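Local coordinates for protein nitrite transporter NirC (Salmonella enterica subsp. enterica serovar Typhimurium, PDB 4FC4) that carries nitrite into and out of the cell across the cytoplasmic membrane, as a pentameric channel of the formate/nitrite transporter family, at residues Val114-Val119 with Ala200-Phe205; Gly128-Leu131 with Ile137-Ser140; Ala206-Gly211 with Asp215-Ala220. All blocks are in the same frame, centred on the assembly; numbering follows the deposited sequence.

How the contacts relate
Three neighbouring contacts lie to the same side of the chain's centre, and helix 198-209 ties them together: contact 1 uses residues 200-205 and contact 3 residues 206-211 of that region, while contact 2 packs against it from helix 137-147. The centres of contact 1 and contact 2 are about 14 Å apart; contact 3 lies about 12 Å from the first and 11 Å from the second. Along the chain, contact 2 falls between the two halves of contact 1, and contact 3 follows. Leu-204 meets Val-138, Val-117 meets Ala-206, and Val-138 and His-139 pack on Ser-208. Thus the packing of helix 198-209 on helix 98-125 continues into the connecting segments, at one end of the transmembrane bundle.

Contact 1: Val114-Val119 with Ala200-Phe205; sequences VGSVFV and ANMTLF
Ser-116 of helix 98-125 faces Met-202 and Thr-203 of helix 198-209, where the chains run roughly the same way: the axes of segments 114-119 and 200-205 approach to 8.1 Å and cross at -34°. Helix 198-209 follows helix 177-192 after a short break, an interrupted membrane span of the kind found in formate/nitrite transporters. The small serine lets the backbones come close, its CA lying 4.8 Å from CA of Thr-203.

Its side chain meets the two partners differently. Against Met-202 the contact is made at the root: CB of Met-202 lies 3.6 Å from OG of Ser-116, and the thioether then leads away, extended beyond CG, to pack on Trp-109 and Leu-113 of helix 98-125. Against Thr-203 it is the threonine hydroxyl that approaches, OG1 standing 3.5 Å from CB of Ser-116. One turn further on, Val-119 crosses Thr-203 at about a right angle; its CG1 touches OG1 of Thr-203 at 3.8 Å and passes the methyl CG2 more loosely. Val-119 also packs on Leu-159 of a neighbouring subunit, which carries the contact toward the pentamer interface.

The two hydroxyls do not bond directly. OG of Ser-116 sits beside its own backbone N (chi1 -67°), hydrogen-bonds O of Asn-112 one turn back and accepts a bond from a water at 2.9 Å. The same water lies 2.5 Å from OG1 of Thr-203, a bond too short to be relied on. Ser-116 is thus held by the Asn-112 carbonyl and the water, which probably also links it to Thr-203.

Contact 2: Gly128-Leu131 with Ile137-Ser140; sequences GSLL and IVHS
Leu-130 packs on Val-138 as a type I beta turn, Gly-128 to Leu-131, folds against the first turn of helix 137-147 in the connection that follows helix 98-125. The two side chains cross at about a right angle, CD1 of Leu-130 resting 3.8 Å from CG2 of Val-138. That valine methyl lies beside its own backbone N and also brushes CB of Leu-130 at 4.0 Å.

Beside this apolar pair, the imidazole of His-139 swings back toward the turn and presents its edge to the backbone. Its NE2 is 3.5 Å from O of Leu-131, but the angle is too poor for a hydrogen bond.

The surrounding shell fixes both partners. OG of Ser-136 bonds to O of Leu-130 and to N of Val-138, linking the turn to the start of the helix, while OH of Tyr-123 bonds to N of Leu-130. On the imidazole, ND1 forms a weak hydrogen bond with O of Val-133. CG of His-139 lies beside its backbone N (chi1 -54°), and the ring brings its carbon CE1 to 3.0 Å from O of Leu-131, with that oxygen in the ring plane.

Contact 3: Ala206-Gly211 with Asp215-Ala220; sequences ALSWFG and DAYTLA
Trp-209 and Tyr-217 meet across a helix-loop-helix connection, in which the last turn of helix 198-209 is covered by the residues leading into helix 219-248. This is the largest of the three contacts, burying 264 Å² between its segments.

Aromatic packing carries most of it. The two side chains cross obliquely, with CE2 of Tyr-217 at the edge of the indole, 3.6 Å from CE3 of Trp-209. Trp-209 has its CG anti to the backbone N (chi1 -171°), which carries the indole out to the loop. His-213, in the loop, stacks with Trp-209 and also meets the ring of Tyr-217.

Aliphatic packing adds a second surface. Leu-219, at the start of the next helix, crosses the indole at about a right angle and sets its CG over one face, toward the rim, 4.1 Å from CH2 of Trp-209.

Polar atoms also border both rings. A hydroxyl lies over one face of the phenol: OG of Ser-208 stands 3.7 Å above the plane of the Tyr-217 ring, displaced toward its rim, while CB of Ser-208 passes CZ and OH. At the indole, O of Tyr-217 lies in the ring plane at the rim, 3.8 Å from CZ3 of Trp-209. Ser-208 and Tyr-217 both pack on Ala-142 of helix 137-147, so that helix also borders the phenol.

Hydrogen bonds hold the residues just ahead of helix 219-248 on both sides. The phenol reaches back into helix 198-209, its OH bonding to O of Phe-205. Thr-218 ties in to its own helix as the N-cap, its OG1 accepting the bond from N of Gly-221.

Contact 1: Val114-Val119 with Ala200-Phe205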
ATOM      1  N   VAL B 114       8.335 -30.280  12.790  1.00 48.21           N
ATOM      2  CA  VAL B 114       9.168 -29.896  13.919  1.00 45.51           C
ATOM      3  C   VAL B 114       9.127 -28.367  14.163  1.00 47.15           C
ATOM      4  O   VAL B 114       8.942 -27.933  15.303  1.00 48.05           O
ATOM      5  CB  VAL B 114      10.609 -30.387  13.709  1.00 46.20           C
ATOM      6  CG1 VAL B 114      11.571 -29.710  14.686  1.00 42.98           C
ATOM      7  CG2 VAL B 114      10.687 -31.943  13.841  1.00 44.17           C
ATOM      8  N   GLY B 115       9.258 -27.549  13.119  1.00 41.08           N
ATOM      9  CA  GLY B 115       9.324 -26.096  13.318  1.00 42.62           C
ATOM     10  C   GLY B 115       7.970 -25.578  13.750  1.00 43.06           C
ATOM     11  O   GLY B 115       7.876 -24.624  14.543  1.00 43.34           O
ATOM     12  N   SER B 116       6.925 -26.245  13.244  1.00 41.72           N
ATOM     13  CA  SER B 116       5.560 -25.943  13.604  1.00 40.12           C
ATOM     14  C   SER B 116       5.258 -26.282  15.053  1.00 41.15           C
ATOM     15  O   SER B 116       4.776 -25.444  15.769  1.00 41.41           O
ATOM     16  CB  SER B 116       4.594 -26.673  12.684  1.00 41.35           C
ATOM     17  OG  SER B 116       4.653 -26.208  11.359  1.00 42.31           O
ATOM     18  N   VAL B 117       5.531 -27.519  15.481  1.00 46.14           N
ATOM     19  CA  VAL B 117       5.264 -27.920  16.858  1.00 47.53           C
ATOM     20  C   VAL B 117       6.071 -27.001  17.752  1.00 47.87           C
ATOM     21  O   VAL B 117       5.633 -26.575  18.837  1.00 50.37           O
ATOM     22  CB  VAL B 117       5.690 -29.379  17.108  1.00 52.00           C
ATOM     23  CG1 VAL B 117       5.746 -29.697  18.599  1.00 51.00           C
ATOM     24  CG2 VAL B 117       4.767 -30.340  16.370  1.00 51.93           C
ATOM     25  N   PHE B 118       7.266 -26.655  17.276  1.00 48.34           N
ATOM     26  CA  PHE B 118       8.178 -25.872  18.098  1.00 45.23           C
ATOM     27  C   PHE B 118       7.706 -24.435  18.311  1.00 44.70           C
ATOM     28  O   PHE B 118       7.746 -23.950  19.460  1.00 41.67           O
ATOM     29  CB  PHE B 118       9.588 -25.913  17.548  1.00 47.47           C
ATOM     30  CG  PHE B 118      10.561 -24.945  18.219  1.00 48.70           C
ATOM     31  CD1 PHE B 118      11.132 -25.248  19.472  1.00 48.72           C
ATOM     32  CD2 PHE B 118      10.948 -23.770  17.566  1.00 44.70           C
ATOM     33  CE1 PHE B 118      12.055 -24.380  20.046  1.00 47.56           C
ATOM     34  CE2 PHE B 118      11.881 -22.915  18.138  1.00 46.94           C
ATOM     35  CZ  PHE B 118      12.425 -23.215  19.381  1.00 48.17           C
ATOM     36  N   VAL B 119       7.266 -23.750  17.250  1.00 42.33           N
ATOM     37  CA  VAL B 119       6.775 -22.359  17.442  1.00 40.90           C
ATOM     38  C   VAL B 119       5.484 -22.412  18.325  1.00 41.35           C
ATOM     39  O   VAL B 119       5.205 -21.484  19.119  1.00 38.65           O
ATOM     40  CB  VAL B 119       6.550 -21.632  16.092  1.00 42.39           C
ATOM     41  CG1 VAL B 119       5.352 -22.261  15.369  1.00 39.74           C
ATOM     42  CG2 VAL B 119       6.345 -20.104  16.285  1.00 39.17           C
ATOM     43  N   ALA B 200       0.722 -25.049   7.390  1.00 44.40           N
ATOM     44  CA  ALA B 200       0.042 -24.071   8.272  1.00 43.54           C
ATOM     45  C   ALA B 200      -0.909 -24.789   9.263  1.00 44.10           C
ATOM     46  O   ALA B 200      -1.061 -24.349  10.394  1.00 43.20           O
ATOM     47  CB  ALA B 200      -0.713 -23.018   7.463  1.00 39.62           C
ATOM     48  N   ASN B 201      -1.530 -25.894   8.848  1.00 40.64           N
ATOM     49  CA  ASN B 201      -2.412 -26.636   9.740  1.00 42.43           C
ATOM     50  C   ASN B 201      -1.637 -27.256  10.899  1.00 42.69           C
ATOM     51  O   ASN B 201      -2.126 -27.313  12.017  1.00 43.95           O
ATOM     52  CB  ASN B 201      -3.226 -27.718   9.002  1.00 45.66           C
ATOM     53  CG  ASN B 201      -4.368 -27.159   8.132  1.00 44.17           C
ATOM     54  OD1 ASN B 201      -5.062 -27.951   7.440  1.00 53.78           O
ATOM     55  ND2 ASN B 201      -4.563 -25.841   8.120  1.00 39.10           N
ATOM     56  N   MET B 202      -0.413 -27.692  10.624  1.00 44.76           N
ATOM     57  CA  MET B 202       0.481 -28.240  11.647  1.00 43.68           C
ATOM     58  C   MET B 202       0.583 -27.317  12.857  1.00 42.30           C
ATOM     59  O   MET B 202       0.472 -27.802  13.987  1.00 43.38           O
ATOM     60  CB  MET B 202       1.898 -28.494  11.106  1.00 43.33           C
ATOM     61  CG  MET B 202       2.007 -29.525  10.001  1.00 43.79           C
ATOM     62  SD  MET B 202       3.640 -29.536   9.204  1.00 45.96           S
ATOM     63  CE  MET B 202       3.387 -30.832   8.006  1.00 47.93           C
ATOM     64  N   THR B 203       0.790 -26.016  12.644  1.00 37.12           N
ATOM     65  CA  THR B 203       0.868 -25.093  13.772  1.00 36.50           C
ATOM     66  C   THR B 203      -0.518 -24.994  14.452  1.00 38.73           C
ATOM     67  O   THR B 203      -0.651 -25.021  15.675  1.00 38.93           O
ATOM     68  CB  THR B 203       1.400 -23.675  13.377  1.00 34.64           C
ATOM     69  OG1 THR B 203       2.799 -23.737  13.047  1.00 34.46           O
ATOM     70  CG2 THR B 203       1.286 -22.728  14.567  1.00 34.32           C
ATOM     71  N   LEU B 204      -1.576 -24.881  13.659  1.00 42.99           N
ATOM     72  CA  LEU B 204      -2.894 -24.721  14.254  1.00 42.21           C
ATOM     73  C   LEU B 204      -3.168 -25.936  15.124  1.00 45.57           C
ATOM     74  O   LEU B 204      -3.639 -25.800  16.275  1.00 47.86           O
ATOM     75  CB  LEU B 204      -3.962 -24.591  13.188  1.00 39.72           C
ATOM     76  CG  LEU B 204      -5.322 -24.409  13.834  1.00 40.81           C
ATOM     77  CD1 LEU B 204      -5.432 -23.081  14.594  1.00 41.22           C
ATOM     78  CD2 LEU B 204      -6.322 -24.557  12.710  1.00 38.36           C
ATOM     79  N   PHE B 205      -2.869 -27.120  14.577  1.00 44.84           N
ATOM     80  CA  PHE B 205      -3.156 -28.331  15.297  1.00 47.57           C
ATOM     81  C   PHE B 205      -2.393 -28.422  16.589  1.00 50.63           C
ATOM     82  O   PHE B 205      -2.920 -28.954  17.571  1.00 52.58           O
ATOM     83  CB  PHE B 205      -2.981 -29.573  14.435  1.00 49.27           C
ATOM     84  CG  PHE B 205      -4.013 -29.695  13.327  1.00 49.37           C
ATOM     85  CD1 PHE B 205      -5.324 -29.357  13.540  1.00 52.38           C
ATOM     86  CD2 PHE B 205      -3.657 -30.133  12.057  1.00 50.91           C
ATOM     87  CE1 PHE B 205      -6.263 -29.456  12.518  1.00 55.08           C
ATOM     88  CE2 PHE B 205      -4.593 -30.244  11.033  1.00 49.88           C
ATOM     89  CZ  PHE B 205      -5.899 -29.900  11.264  1.00 50.00           C
TER
HETATM   90  O   HOH W   1       3.245 -23.751  10.614  1.00 43.36           O

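Contact 2: Gly128-Leu131 with Ile137-Ser140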
ATOM      1  N   GLY B 128       0.428 -17.712  25.685  1.00 41.22           N
ATOM      2  CA  GLY B 128      -0.378 -17.148  24.604  1.00 42.07           C
ATOM      3  C   GLY B 128      -1.901 -17.223  24.904  1.00 47.31           C
ATOM      4  O   GLY B 128      -2.413 -18.226  25.390  1.00 45.92           O
ATOM      5  N   SER B 129      -2.620 -16.141  24.641  1.00 48.03           N
ATOM      6  CA  SER B 129      -3.980 -16.020  25.104  1.00 48.50           C
ATOM      7  C   SER B 129      -4.976 -16.897  24.314  1.00 50.91           C
ATOM      8  O   SER B 129      -6.088 -17.042  24.743  1.00 52.73           O
ATOM      9  CB  SER B 129      -4.397 -14.573  25.005  1.00 50.27           C
ATOM     10  OG  SER B 129      -4.347 -14.178  23.618  1.00 56.15           O
ATOM     11  N   LEU B 130      -4.569 -17.453  23.174  1.00 48.04           N
ATOM     12  CA  LEU B 130      -5.442 -18.250  22.336  1.00 46.27           C
ATOM     13  C   LEU B 130      -5.748 -19.655  22.889  1.00 52.68           C
ATOM     14  O   LEU B 130      -6.696 -20.309  22.409  1.00 53.97           O
ATOM     15  CB  LEU B 130      -4.797 -18.438  20.976  1.00 44.61           C
ATOM     16  CG  LEU B 130      -4.739 -17.240  20.034  1.00 45.12           C
ATOM     17  CD1 LEU B 130      -3.884 -17.593  18.825  1.00 37.68           C
ATOM     18  CD2 LEU B 130      -6.142 -16.834  19.610  1.00 41.55           C
ATOM     19  N   LEU B 131      -4.955 -20.111  23.875  1.00 48.45           N
ATOM     20  CA  LEU B 131      -4.941 -21.508  24.339  1.00 48.47           C
ATOM     21  C   LEU B 131      -5.924 -21.901  25.413  1.00 52.48           C
ATOM     22  O   LEU B 131      -6.552 -22.960  25.252  1.00 53.17           O
ATOM     23  CB  LEU B 131      -3.559 -21.922  24.831  1.00 47.49           C
ATOM     24  CG  LEU B 131      -2.510 -21.613  23.765  1.00 48.43           C
ATOM     25  CD1 LEU B 131      -1.110 -21.934  24.271  1.00 46.04           C
ATOM     26  CD2 LEU B 131      -2.837 -22.295  22.437  1.00 44.63           C
ATOM     27  N   ILE B 137     -11.212 -19.552  18.849  1.00 46.90           N
ATOM     28  CA  ILE B 137     -11.351 -19.993  17.466  1.00 46.93           C
ATOM     29  C   ILE B 137     -10.283 -21.000  17.052  1.00 46.04           C
ATOM     30  O   ILE B 137     -10.505 -21.759  16.109  1.00 49.28           O
ATOM     31  CB  ILE B 137     -11.507 -18.836  16.416  1.00 44.16           C
ATOM     32  CG1 ILE B 137     -10.241 -17.984  16.274  1.00 41.15           C
ATOM     33  CG2 ILE B 137     -12.713 -17.969  16.791  1.00 47.12           C
ATOM     34  CD1 ILE B 137     -10.209 -17.156  14.958  1.00 38.95           C
ATOM     35  N   VAL B 138      -9.140 -20.986  17.734  1.00 45.90           N
ATOM     36  CA  VAL B 138      -8.109 -22.015  17.562  1.00 45.91           C
ATOM     37  C   VAL B 138      -8.748 -23.379  17.781  1.00 45.81           C
ATOM     38  O   VAL B 138      -8.552 -24.286  16.970  1.00 49.20           O
ATOM     39  CB  VAL B 138      -6.850 -21.780  18.484  1.00 47.29           C
ATOM     40  CG1 VAL B 138      -6.055 -23.049  18.801  1.00 44.58           C
ATOM     41  CG2 VAL B 138      -5.893 -20.737  17.892  1.00 43.86           C
ATOM     42  N   HIS B 139      -9.546 -23.530  18.832  1.00 47.91           N
ATOM     43  CA  HIS B 139     -10.223 -24.846  19.081  1.00 48.46           C
ATOM     44  C   HIS B 139     -11.360 -25.176  18.158  1.00 48.52           C
ATOM     45  O   HIS B 139     -11.437 -26.322  17.686  1.00 52.07           O
ATOM     46  CB  HIS B 139     -10.618 -25.019  20.532  1.00 46.06           C
ATOM     47  CG  HIS B 139      -9.472 -24.820  21.454  1.00 48.35           C
ATOM     48  ND1 HIS B 139      -9.518 -23.981  22.504  1.00 49.66           N
ATOM     49  CD2 HIS B 139      -8.165 -25.302  21.389  1.00 48.89           C
ATOM     50  CE1 HIS B 139      -8.316 -23.966  23.112  1.00 50.46           C
ATOM     51  NE2 HIS B 139      -7.491 -24.780  22.432  1.00 49.91           N
ATOM     52  N   SER B 140     -12.223 -24.205  17.842  1.00 44.63           N
ATOM     53  CA  SER B 140     -13.350 -24.536  17.001  1.00 45.15           C
ATOM     54  C   SER B 140     -12.894 -24.735  15.540  1.00 45.31           C
ATOM     55  O   SER B 140     -13.376 -25.628  14.834  1.00 45.68           O
ATOM     56  CB  SER B 140     -14.473 -23.539  17.163  1.00 44.20           C
ATOM     57  OG  SER B 140     -14.017 -22.249  16.867  1.00 44.81           O
TER

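Contact 3: Ala206-Gly211 with Asp215-Ala220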
ATOM      1  N   ALA B 206      -1.183 -27.842  16.624  1.00 51.12           N
ATOM      2  CA  ALA B 206      -0.313 -28.001  17.790  1.00 48.98           C
ATOM      3  C   ALA B 206      -0.813 -27.021  18.878  1.00 48.47           C
ATOM      4  O   ALA B 206      -0.949 -27.379  20.080  1.00 49.71           O
ATOM      5  CB  ALA B 206       1.161 -27.814  17.407  1.00 43.29           C
ATOM      6  N   LEU B 207      -1.148 -25.818  18.441  1.00 43.81           N
ATOM      7  CA  LEU B 207      -1.747 -24.804  19.297  1.00 44.60           C
ATOM      8  C   LEU B 207      -3.036 -25.283  19.982  1.00 48.12           C
ATOM      9  O   LEU B 207      -3.203 -25.128  21.188  1.00 51.71           O
ATOM     10  CB  LEU B 207      -2.081 -23.578  18.445  1.00 44.29           C
ATOM     11  CG  LEU B 207      -0.924 -22.699  17.988  1.00 41.03           C
ATOM     12  CD1 LEU B 207      -1.501 -21.616  17.103  1.00 44.75           C
ATOM     13  CD2 LEU B 207      -0.134 -22.127  19.180  1.00 42.46           C
ATOM     14  N   SER B 208      -3.965 -25.855  19.224  1.00 49.36           N
ATOM     15  CA  SER B 208      -5.130 -26.401  19.866  1.00 51.22           C
ATOM     16  C   SER B 208      -4.746 -27.568  20.792  1.00 54.54           C
ATOM     17  O   SER B 208      -5.285 -27.700  21.919  1.00 60.22           O
ATOM     18  CB  SER B 208      -6.207 -26.803  18.859  1.00 49.75           C
ATOM     19  OG  SER B 208      -7.327 -27.265  19.591  1.00 51.53           O
ATOM     20  N   TRP B 209      -3.796 -28.395  20.353  1.00 54.67           N
ATOM     21  CA  TRP B 209      -3.377 -29.559  21.160  1.00 55.46           C
ATOM     22  C   TRP B 209      -2.835 -29.151  22.503  1.00 57.95           C
ATOM     23  O   TRP B 209      -3.157 -29.784  23.526  1.00 58.79           O
ATOM     24  CB  TRP B 209      -2.363 -30.435  20.416  1.00 54.11           C
ATOM     25  CG  TRP B 209      -2.093 -31.738  21.130  1.00 55.97           C
ATOM     26  CD1 TRP B 209      -0.915 -32.133  21.760  1.00 56.10           C
ATOM     27  CD2 TRP B 209      -3.031 -32.864  21.337  1.00 58.75           C
ATOM     28  NE1 TRP B 209      -1.044 -33.387  22.322  1.00 59.66           N
ATOM     29  CE2 TRP B 209      -2.281 -33.889  22.110  1.00 61.64           C
ATOM     30  CE3 TRP B 209      -4.360 -33.126  20.972  1.00 59.85           C
ATOM     31  CZ2 TRP B 209      -2.856 -35.107  22.484  1.00 60.98           C
ATOM     32  CZ3 TRP B 209      -4.925 -34.363  21.353  1.00 61.43           C
ATOM     33  CH2 TRP B 209      -4.184 -35.326  22.092  1.00 60.89           C
ATOM     34  N   PHE B 210      -2.014 -28.085  22.523  1.00 55.47           N
ATOM     35  CA  PHE B 210      -1.401 -27.639  23.775  1.00 53.86           C
ATOM     36  C   PHE B 210      -2.375 -26.791  24.598  1.00 55.33           C
ATOM     37  O   PHE B 210      -2.038 -26.329  25.660  1.00 56.54           O
ATOM     38  CB  PHE B 210      -0.099 -26.842  23.544  1.00 52.63           C
ATOM     39  CG  PHE B 210       0.978 -27.592  22.783  1.00 53.43           C
ATOM     40  CD1 PHE B 210       1.256 -28.949  23.053  1.00 53.88           C
ATOM     41  CD2 PHE B 210       1.743 -26.919  21.805  1.00 49.24           C
ATOM     42  CE1 PHE B 210       2.230 -29.625  22.327  1.00 57.43           C
ATOM     43  CE2 PHE B 210       2.733 -27.578  21.096  1.00 50.13           C
ATOM     44  CZ  PHE B 210       2.987 -28.937  21.355  1.00 55.08           C
ATOM     45  N   GLY B 211      -3.579 -26.563  24.119  1.00 53.23           N
ATOM     46  CA  GLY B 211      -4.485 -25.696  24.843  1.00 56.70           C
ATOM     47  C   GLY B 211      -5.632 -26.508  25.371  1.00 59.82           C
ATOM     48  O   GLY B 211      -5.560 -27.740  25.389  1.00 62.45           O
ATOM     49  N   ASP B 215     -12.744 -32.886  23.994  1.00 68.88           N
ATOM     50  CA  ASP B 215     -12.370 -34.314  23.904  1.00 74.51           C
ATOM     51  C   ASP B 215     -12.580 -34.859  22.500  1.00 73.03           C
ATOM     52  O   ASP B 215     -11.969 -35.869  22.117  1.00 76.19           O
ATOM     53  CB  ASP B 215     -13.177 -35.161  24.889  1.00 77.31           C
ATOM     54  CG  ASP B 215     -13.416 -34.442  26.181  1.00 83.07           C
ATOM     55  OD1 ASP B 215     -13.495 -33.171  26.176  1.00 79.83           O
ATOM     56  OD2 ASP B 215     -13.547 -35.153  27.201  1.00 88.75           O
ATOM     57  N   ALA B 216     -13.463 -34.192  21.754  1.00 68.87           N
ATOM     58  CA  ALA B 216     -13.749 -34.526  20.368  1.00 65.48           C
ATOM     59  C   ALA B 216     -12.512 -34.348  19.486  1.00 63.74           C
ATOM     60  O   ALA B 216     -12.522 -34.768  18.349  1.00 68.82           O
ATOM     61  CB  ALA B 216     -14.934 -33.701  19.851  1.00 60.12           C
ATOM     62  N   TYR B 217     -11.453 -33.745  20.020  1.00 62.51           N
ATOM     63  CA  TYR B 217     -10.254 -33.362  19.245  1.00 61.73           C
ATOM     64  C   TYR B 217      -9.128 -34.335  19.555  1.00 62.53           C
ATOM     65  O   TYR B 217      -8.636 -34.354  20.689  1.00 62.25           O
ATOM     66  CB  TYR B 217      -9.793 -31.962  19.677  1.00 58.22           C
ATOM     67  CG  TYR B 217      -8.582 -31.433  18.945  1.00 56.54           C
ATOM     68  CD1 TYR B 217      -8.683 -31.019  17.608  1.00 55.92           C
ATOM     69  CD2 TYR B 217      -7.347 -31.302  19.586  1.00 55.37           C
ATOM     70  CE1 TYR B 217      -7.589 -30.533  16.916  1.00 54.16           C
ATOM     71  CE2 TYR B 217      -6.234 -30.819  18.906  1.00 51.74           C
ATOM     72  CZ  TYR B 217      -6.358 -30.413  17.568  1.00 52.95           C
ATOM     73  OH  TYR B 217      -5.292 -29.902  16.825  1.00 45.04           O
ATOM     74  N   THR B 218      -8.714 -35.122  18.555  1.00 61.97           N
ATOM     75  CA  THR B 218      -7.803 -36.280  18.795  1.00 64.08           C
ATOM     76  C   THR B 218      -6.618 -36.307  17.814  1.00 61.74           C
ATOM     77  O   THR B 218      -6.657 -35.623  16.775  1.00 60.45           O
ATOM     78  CB  THR B 218      -8.532 -37.629  18.637  1.00 63.76           C
ATOM     79  OG1 THR B 218      -8.669 -37.880  17.234  1.00 62.33           O
ATOM     80  CG2 THR B 218      -9.908 -37.638  19.343  1.00 61.06           C
ATOM     81  N   LEU B 219      -5.590 -37.095  18.121  1.00 58.39           N
ATOM     82  CA  LEU B 219      -4.437 -37.176  17.218  1.00 61.54           C
ATOM     83  C   LEU B 219      -4.817 -37.843  15.900  1.00 62.04           C
ATOM     84  O   LEU B 219      -4.275 -37.511  14.828  1.00 57.23           O
ATOM     85  CB  LEU B 219      -3.286 -37.940  17.837  1.00 63.10           C
ATOM     86  CG  LEU B 219      -2.471 -37.383  18.982  1.00 66.37           C
ATOM     87  CD1 LEU B 219      -2.195 -38.526  19.954  1.00 69.31           C
ATOM     88  CD2 LEU B 219      -1.179 -36.770  18.437  1.00 68.15           C
ATOM     89  N   ALA B 220      -5.745 -38.797  15.985  1.00 65.99           N
ATOM     90  CA  ALA B 220      -6.347 -39.397  14.796  1.00 66.96           C
ATOM     91  C   ALA B 220      -7.059 -38.320  13.910  1.00 64.65           C
ATOM     92  O   ALA B 220      -6.848 -38.281  12.689  1.00 65.03           O
ATOM     93  CB  ALA B 220      -7.266 -40.539  15.185  1.00 65.87           C
TER